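Local coordinates for antitoxin RnlB (Escherichia coli, PDB 6Y2P), which is a labile antitoxin of a type II toxin-antitoxin system and inhibits the endonuclease activity of its cognate toxin RnlA but not that of the non-cognate toxin LsoA, at residues I48-L53 with G71-D76; F96-R99 with Y104-A107; N61-L66 with H89-L94. One frame throughout, in Å; residues are numbered along the deposited sequence.

Interaction 1 (I48-L53 with G71-D76)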
# COMPACT_ATOMS: atom_id res chain seq x y z
N ILE C 48 -11.18 36.38 0.22
CA ILE C 48 -9.82 36.26 -0.29
C ILE C 48 -9.72 34.91 -0.95
O ILE C 48 -10.08 33.89 -0.35
CB ILE C 48 -8.79 36.40 0.85
CG1 ILE C 48 -9.03 37.70 1.61
CG2 ILE C 48 -7.37 36.37 0.32
CD1 ILE C 48 -7.83 38.13 2.41
N LEU C 49 -9.27 34.89 -2.19
CA LEU C 49 -8.93 33.66 -2.88
C LEU C 49 -7.44 33.38 -2.75
O LEU C 49 -6.61 34.26 -3.01
CB LEU C 49 -9.33 33.76 -4.35
CG LEU C 49 -8.82 32.62 -5.22
CD1 LEU C 49 -9.40 31.34 -4.69
CD2 LEU C 49 -9.22 32.87 -6.69
N PHE C 50 -7.09 32.15 -2.37
CA PHE C 50 -5.73 31.65 -2.27
C PHE C 50 -5.51 30.60 -3.36
O PHE C 50 -6.29 29.63 -3.45
CB PHE C 50 -5.46 30.98 -0.91
CG PHE C 50 -5.16 31.92 0.20
CD1 PHE C 50 -6.19 32.46 0.96
CD2 PHE C 50 -3.86 32.23 0.53
CE1 PHE C 50 -5.93 33.32 2.01
CE2 PHE C 50 -3.57 33.10 1.57
CZ PHE C 50 -4.60 33.65 2.31
N ASP C 51 -4.45 30.76 -4.15
CA ASP C 51 -3.97 29.73 -5.06
C ASP C 51 -2.77 29.00 -4.43
O ASP C 51 -1.70 29.59 -4.26
CB ASP C 51 -3.58 30.34 -6.41
CG ASP C 51 -2.94 29.33 -7.34
OD1 ASP C 51 -2.86 28.12 -6.99
OD2 ASP C 51 -2.55 29.73 -8.45
N LEU C 52 -2.93 27.73 -4.09
CA LEU C 52 -1.86 27.05 -3.37
C LEU C 52 -1.05 26.09 -4.25
O LEU C 52 -0.35 25.20 -3.71
CB LEU C 52 -2.44 26.31 -2.17
CG LEU C 52 -3.42 27.08 -1.28
CD1 LEU C 52 -4.07 26.17 -0.21
CD2 LEU C 52 -2.72 28.23 -0.58
N LEU C 53 -1.04 26.32 -5.57
CA LEU C 53 -0.47 25.36 -6.52
C LEU C 53 0.95 24.93 -6.13
O LEU C 53 1.26 23.74 -6.10
CB LEU C 53 -0.46 25.93 -7.93
CG LEU C 53 0.33 25.06 -8.91
CD1 LEU C 53 -0.46 23.80 -9.13
CD2 LEU C 53 0.69 25.73 -10.24
N GLY C 71 -10.11 43.41 8.64
CA GLY C 71 -8.69 43.24 8.40
C GLY C 71 -8.10 41.98 8.98
O GLY C 71 -6.87 41.82 8.95
N ARG C 72 -8.91 41.05 9.45
CA ARG C 72 -8.40 39.81 10.00
C ARG C 72 -8.95 38.64 9.18
O ARG C 72 -10.15 38.60 8.90
CB ARG C 72 -8.77 39.71 11.49
N ILE C 73 -8.07 37.74 8.75
CA ILE C 73 -8.47 36.56 7.98
C ILE C 73 -9.02 35.50 8.94
O ILE C 73 -8.32 35.05 9.85
CB ILE C 73 -7.29 36.01 7.15
CG1 ILE C 73 -6.80 37.10 6.19
CG2 ILE C 73 -7.68 34.78 6.35
CD1 ILE C 73 -5.79 36.61 5.17
N MET C 74 -10.28 35.11 8.73
CA MET C 74 -10.99 34.17 9.60
C MET C 74 -10.76 32.75 9.10
O MET C 74 -11.31 32.35 8.07
CB MET C 74 -12.47 34.51 9.64
CG MET C 74 -12.73 35.96 9.93
SD MET C 74 -12.79 36.35 11.70
CE MET C 74 -11.10 36.82 12.07
N LEU C 75 -9.98 31.98 9.87
CA LEU C 75 -9.49 30.70 9.41
C LEU C 75 -10.53 29.59 9.44
O LEU C 75 -10.31 28.53 8.84
CB LEU C 75 -8.28 30.29 10.24
CG LEU C 75 -7.15 31.30 10.42
CD1 LEU C 75 -6.20 30.74 11.43
CD2 LEU C 75 -6.46 31.44 9.11
N ASP C 76 -11.62 29.75 10.17
CA ASP C 76 -12.59 28.68 10.20
C ASP C 76 -13.67 28.84 9.14
O ASP C 76 -14.67 28.12 9.18
CB ASP C 76 -13.21 28.57 11.59
CG ASP C 76 -14.09 29.74 11.93
OD1 ASP C 76 -13.78 30.87 11.46
OD2 ASP C 76 -15.08 29.53 12.66

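Interaction 2 (F96-R99 with Y104-A107)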
# COMPACT_ATOMS: atom_id res chain seq x y z
N PHE C 96 0.18 33.60 -15.86
CA PHE C 96 1.22 34.55 -16.27
C PHE C 96 2.24 34.76 -15.17
O PHE C 96 3.46 34.76 -15.43
CB PHE C 96 0.57 35.88 -16.65
CG PHE C 96 1.51 36.87 -17.26
CD1 PHE C 96 2.21 36.58 -18.42
CD2 PHE C 96 1.65 38.14 -16.71
CE1 PHE C 96 3.05 37.51 -19.00
CE2 PHE C 96 2.48 39.08 -17.28
CZ PHE C 96 3.19 38.76 -18.43
N THR C 97 1.78 34.91 -13.92
CA THR C 97 2.70 35.16 -12.81
C THR C 97 3.68 34.01 -12.66
O THR C 97 4.88 34.22 -12.48
CB THR C 97 1.91 35.43 -11.52
OG1 THR C 97 1.17 36.65 -11.65
CG2 THR C 97 2.84 35.53 -10.32
N LEU C 98 3.19 32.77 -12.81
CA LEU C 98 4.07 31.61 -12.76
C LEU C 98 5.05 31.64 -13.92
O LEU C 98 6.25 31.43 -13.74
CB LEU C 98 3.25 30.32 -12.84
CG LEU C 98 2.54 29.82 -11.60
CD1 LEU C 98 1.62 28.70 -11.98
CD2 LEU C 98 3.57 29.34 -10.64
N ARG C 99 4.58 32.03 -15.10
CA ARG C 99 5.48 31.95 -16.24
C ARG C 99 6.57 33.00 -16.16
O ARG C 99 7.66 32.78 -16.70
CB ARG C 99 4.69 32.09 -17.54
CG ARG C 99 4.42 30.73 -18.19
CD ARG C 99 4.04 30.84 -19.65
NE ARG C 99 2.59 30.86 -19.82
CZ ARG C 99 1.90 29.91 -20.44
NH1 ARG C 99 2.53 28.85 -20.93
NH2 ARG C 99 0.58 30.01 -20.56
N TYR C 104 9.66 30.13 -8.82
CA TYR C 104 8.54 29.64 -8.01
C TYR C 104 8.32 28.16 -8.26
O TYR C 104 8.20 27.36 -7.32
CB TYR C 104 7.25 30.41 -8.34
CG TYR C 104 7.20 31.87 -7.95
CD1 TYR C 104 8.24 32.47 -7.25
CD2 TYR C 104 6.10 32.66 -8.28
CE1 TYR C 104 8.19 33.80 -6.89
CE2 TYR C 104 6.05 34.01 -7.93
CZ TYR C 104 7.10 34.57 -7.23
OH TYR C 104 7.07 35.89 -6.86
N LEU C 105 8.28 27.77 -9.54
CA LEU C 105 8.13 26.37 -9.90
C LEU C 105 9.34 25.55 -9.49
O LEU C 105 9.20 24.39 -9.10
CB LEU C 105 7.88 26.27 -11.41
CG LEU C 105 6.62 27.00 -11.88
CD1 LEU C 105 6.68 27.28 -13.34
CD2 LEU C 105 5.37 26.18 -11.56
N GLU C 106 10.54 26.14 -9.53
CA GLU C 106 11.71 25.40 -9.09
C GLU C 106 11.61 25.05 -7.62
O GLU C 106 12.08 23.98 -7.22
CB GLU C 106 13.01 26.17 -9.39
N ALA C 107 10.98 25.93 -6.82
CA ALA C 107 10.83 25.79 -5.36
C ALA C 107 9.53 25.10 -4.95
O ALA C 107 9.21 25.06 -3.75
CB ALA C 107 10.85 27.17 -4.72

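Interaction 3 (N61-L66 with H89-L94)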
# COMPACT_ATOMS: atom_id res chain seq x y z
N ASN C 61 -7.88 20.60 -3.94
CA ASN C 61 -7.88 21.70 -2.97
C ASN C 61 -6.75 22.69 -3.27
O ASN C 61 -6.08 23.21 -2.37
CB ASN C 61 -7.78 21.19 -1.54
CG ASN C 61 -6.46 20.52 -1.25
OD1 ASN C 61 -5.68 20.22 -2.18
ND2 ASN C 61 -6.19 20.26 0.04
N ARG C 62 -6.52 22.96 -4.56
CA ARG C 62 -5.50 23.94 -4.90
C ARG C 62 -5.98 25.36 -4.63
O ARG C 62 -5.20 26.20 -4.17
CB ARG C 62 -5.08 23.77 -6.36
CG ARG C 62 -4.93 25.07 -7.10
CD ARG C 62 -4.24 24.87 -8.39
NE ARG C 62 -3.89 26.16 -8.98
CZ ARG C 62 -3.62 26.34 -10.27
NH1 ARG C 62 -3.65 25.30 -11.10
NH2 ARG C 62 -3.31 27.54 -10.71
N PHE C 63 -7.27 25.61 -4.83
CA PHE C 63 -7.86 26.93 -4.65
C PHE C 63 -8.77 26.95 -3.43
O PHE C 63 -9.68 26.12 -3.32
CB PHE C 63 -8.68 27.33 -5.86
CG PHE C 63 -7.89 27.49 -7.12
CD1 PHE C 63 -7.29 28.71 -7.45
CD2 PHE C 63 -7.79 26.44 -8.03
CE1 PHE C 63 -6.61 28.87 -8.65
CE2 PHE C 63 -7.10 26.59 -9.22
CZ PHE C 63 -6.50 27.79 -9.53
N VAL C 64 -8.55 27.90 -2.53
CA VAL C 64 -9.32 27.99 -1.30
C VAL C 64 -9.69 29.44 -1.02
O VAL C 64 -8.84 30.33 -1.14
CB VAL C 64 -8.50 27.42 -0.12
CG1 VAL C 64 -9.17 27.72 1.20
CG2 VAL C 64 -8.32 25.93 -0.29
N THR C 65 -10.95 29.68 -0.64
CA THR C 65 -11.40 30.99 -0.16
C THR C 65 -11.42 31.06 1.36
O THR C 65 -11.63 30.07 2.05
CB THR C 65 -12.80 31.36 -0.63
OG1 THR C 65 -13.74 30.36 -0.16
CG2 THR C 65 -12.87 31.45 -2.11
N LEU C 66 -11.16 32.26 1.87
CA LEU C 66 -11.37 32.56 3.28
C LEU C 66 -11.94 33.97 3.40
O LEU C 66 -11.57 34.88 2.64
CB LEU C 66 -10.08 32.46 4.10
CG LEU C 66 -9.44 31.07 4.12
CD1 LEU C 66 -8.34 31.04 3.11
CD2 LEU C 66 -8.94 30.76 5.49
N HIS C 89 -10.17 35.06 -15.74
CA HIS C 89 -9.15 36.10 -15.77
C HIS C 89 -8.18 35.96 -14.60
O HIS C 89 -6.96 36.13 -14.77
CB HIS C 89 -9.79 37.48 -15.81
CG HIS C 89 -10.38 37.94 -14.52
ND1 HIS C 89 -11.71 37.76 -14.20
CD2 HIS C 89 -9.83 38.62 -13.48
CE1 HIS C 89 -11.95 38.28 -13.01
NE2 HIS C 89 -10.83 38.82 -12.56
N ILE C 90 -8.68 35.60 -13.41
CA ILE C 90 -7.79 35.32 -12.28
C ILE C 90 -6.88 34.14 -12.62
O ILE C 90 -5.68 34.14 -12.30
CB ILE C 90 -8.62 35.02 -11.02
CG1 ILE C 90 -9.78 36.03 -10.85
CG2 ILE C 90 -7.71 34.91 -9.82
CD1 ILE C 90 -9.42 37.30 -10.08
N LEU C 91 -7.45 33.12 -13.28
CA LEU C 91 -6.67 31.94 -13.61
C LEU C 91 -5.52 32.27 -14.53
O LEU C 91 -4.38 31.85 -14.28
CB LEU C 91 -7.57 30.91 -14.28
CG LEU C 91 -8.54 30.42 -13.24
CD1 LEU C 91 -9.31 29.30 -13.85
CD2 LEU C 91 -7.73 29.98 -12.03
N SER C 92 -5.78 33.09 -15.54
CA SER C 92 -4.71 33.40 -16.48
C SER C 92 -3.74 34.41 -15.93
O SER C 92 -2.56 34.36 -16.25
CB SER C 92 -5.31 33.93 -17.80
OG SER C 92 -6.19 32.99 -18.36
N LYS C 93 -4.17 35.23 -14.98
CA LYS C 93 -3.20 36.12 -14.36
C LYS C 93 -2.26 35.33 -13.44
O LYS C 93 -1.05 35.61 -13.39
CB LYS C 93 -3.93 37.23 -13.60
CG LYS C 93 -3.04 38.18 -12.79
CD LYS C 93 -2.53 39.38 -13.59
N LEU C 94 -2.77 34.26 -12.79
CA LEU C 94 -1.91 33.33 -12.06
C LEU C 94 -0.97 32.57 -12.99
O LEU C 94 0.22 32.38 -12.68
CB LEU C 94 -2.76 32.36 -11.24
CG LEU C 94 -3.58 33.02 -10.13
CD1 LEU C 94 -4.81 32.18 -9.69
CD2 LEU C 94 -2.69 33.34 -8.94

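Interaction 1 (I48-L53 with G71-D76)
While Ile48 and Phe50 reach across to Ile73, the strand that carries them ends at Asp51, whose OD1 is gripped twice: it accepts a hydrogen bond from Leu53 N at 2.9 Å and is salt-bridged to Arg62 NE. The bond from Leu53 N is bent (150°) and meets OD1 from above the carboxylate plane; it makes an Asx turn just where the short helix 53-56 begins. Alternation along the strand puts Asp51 on one face of the mixed sheet and Ile48 and Phe50 on the other. Strand 63-69 runs between strands 46-51 and 72-81, so the contact passes over a middle strand, and Leu66 of that strand touches both Phe50 and Ile73. Ile73 does the bridging with one methyl. With CG1 anti to its carbonyl carbon (chi1 -59°), the branch carries CD1 to 3.8 Å from Ile48 CD1, the two isoleucine side chains crossing at about a right angle. The same Ile73 CD1 lies at the rim of the Phe50 ring, near its plane, 4.3 Å from CZ. Helix 29-39 packs on this face, placing Leu36 against Ile48 and Val29 against Ile73.

Interaction 2 (F96-R99 with Y104-A107)
Tyr104 meets Leu98 and Thr97 with successive parts of its side chain. Its CB starts the contact, lying 4.5 Å from Leu98 CD2. Beyond CG the ring is turned so that its plane almost contains the bond from CB back to CA (chi2 -4°), and this presents the CD2-CE2 edge to the preceding helix. There CE2 meets Thr97 CG2 at 4.3 Å, the methyl sitting at the rim near the ring plane. At the tip, OH is hydrogen-bonded to Glu3 OE1 on strand 2-7, while the ring also stacks with His101.

Such a contact illustrates how two consecutive helices, 88-99 and 102-106, joined by a two-residue link, can share an apolar seam. The seam faces the sheet: Met18 of strand 13-19 touches Thr97, Leu98 and Tyr104 alike. Thr97 divides its two branches accordingly. Its OG1 is hydrogen-bonded to Lys93 O, one turn back in its own helix, which leaves CG2 to pack.

The other half of the seam is leucine on leucine. Leu98 and Leu105 cross at about a right angle, with their CD2 methyls 3.8 Å apart and Leu98 CD2 also 4.0 Å from Leu105 CG. Leu105 CD1 comes to 4.2 Å from Leu98 O, so the branch touches backbone as well as side chain. Leu98 further packs on Leu53 and Cys54 of helix 53-56, and Leu105 on Leu110. Helix 102-106 ends directly after the seam, where Ala107 N makes a weak 3.2 Å bond to Tyr104 O and Ala107 itself packs against an apolar side chain of another protein in the assembly.

Interaction 3 (N61-L66 with H89-L94)
A first torsion of -64° in Phe63 and of -68° in Leu91 sets each CG anti to its own carbonyl carbon, and Leu94 adopts the same arrangement; these torsions bring one aromatic ring and two leucine branches together. The ring of Phe63 stands roughly perpendicular to its own CA-CB-CG plane (chi2 -88°) and points its far end, CE1 and CZ, at the helix. Leu91 meets that end with a single methyl: CD2 lies 3.5 Å from Phe63 CZ and 3.7 Å from Phe63 CE1, in an oblique approach. Leu94, one turn further on, comes differently. It slides past Phe63 in the opposite direction, and its CD1 sits at the ring edge, in the ring plane, 3.9 Å from Phe63 CE1.

One face of the ring is taken up by the preceding residue, Arg62, whose CG lies above it, offset toward the rim. Arg62 then runs on so that a face of its guanidinium group lies over Phe63 CZ. The aromatic side chain is thus bordered by the aliphatic stem of an arginine and by two leucines. Asp51 touches both Phe63 and Leu94, so a carboxylate stands beside the apolar group.

The spacing of the leucines follows from the helix, whose regular backbone pattern includes the bond from Leu94 N to Ile90 O at 3.0 Å. Phe63 in turn is held in the sheet by backbone hydrogen bonding with Ile81, and Asn61 ND2 is hydrogen-bonded to the backbone of a chain of another protein in the assembly. Helix 88-99 on one face and helix 29-39 on the other give a three-layer alpha-beta-alpha sandwich around the mixed sheet.

Strands 2-7 and 13-19 come first, and helix 29-39 links strand 13-19 to its parallel neighbour 46-51, a beta-alpha-beta crossover, and there interaction 1 begins. It closes on the start of strand 72-81, looping out helix 53-56 and strand 63-69. Interaction 3 opens inside that loop and closes beyond it, on helix 88-99, so interactions 1 and 3 cross; their first segments are also neighbouring strands, joined by backbone hydrogen bonds such as Phe50 N to Val64 O (2.8 Å). Interaction 2 follows in series, closing the short turn from the end of helix 88-99 into helix 102-106. Leu53 CD2 packs on Leu98 CD1 (3.6 Å), tying interaction 1 to interaction 2.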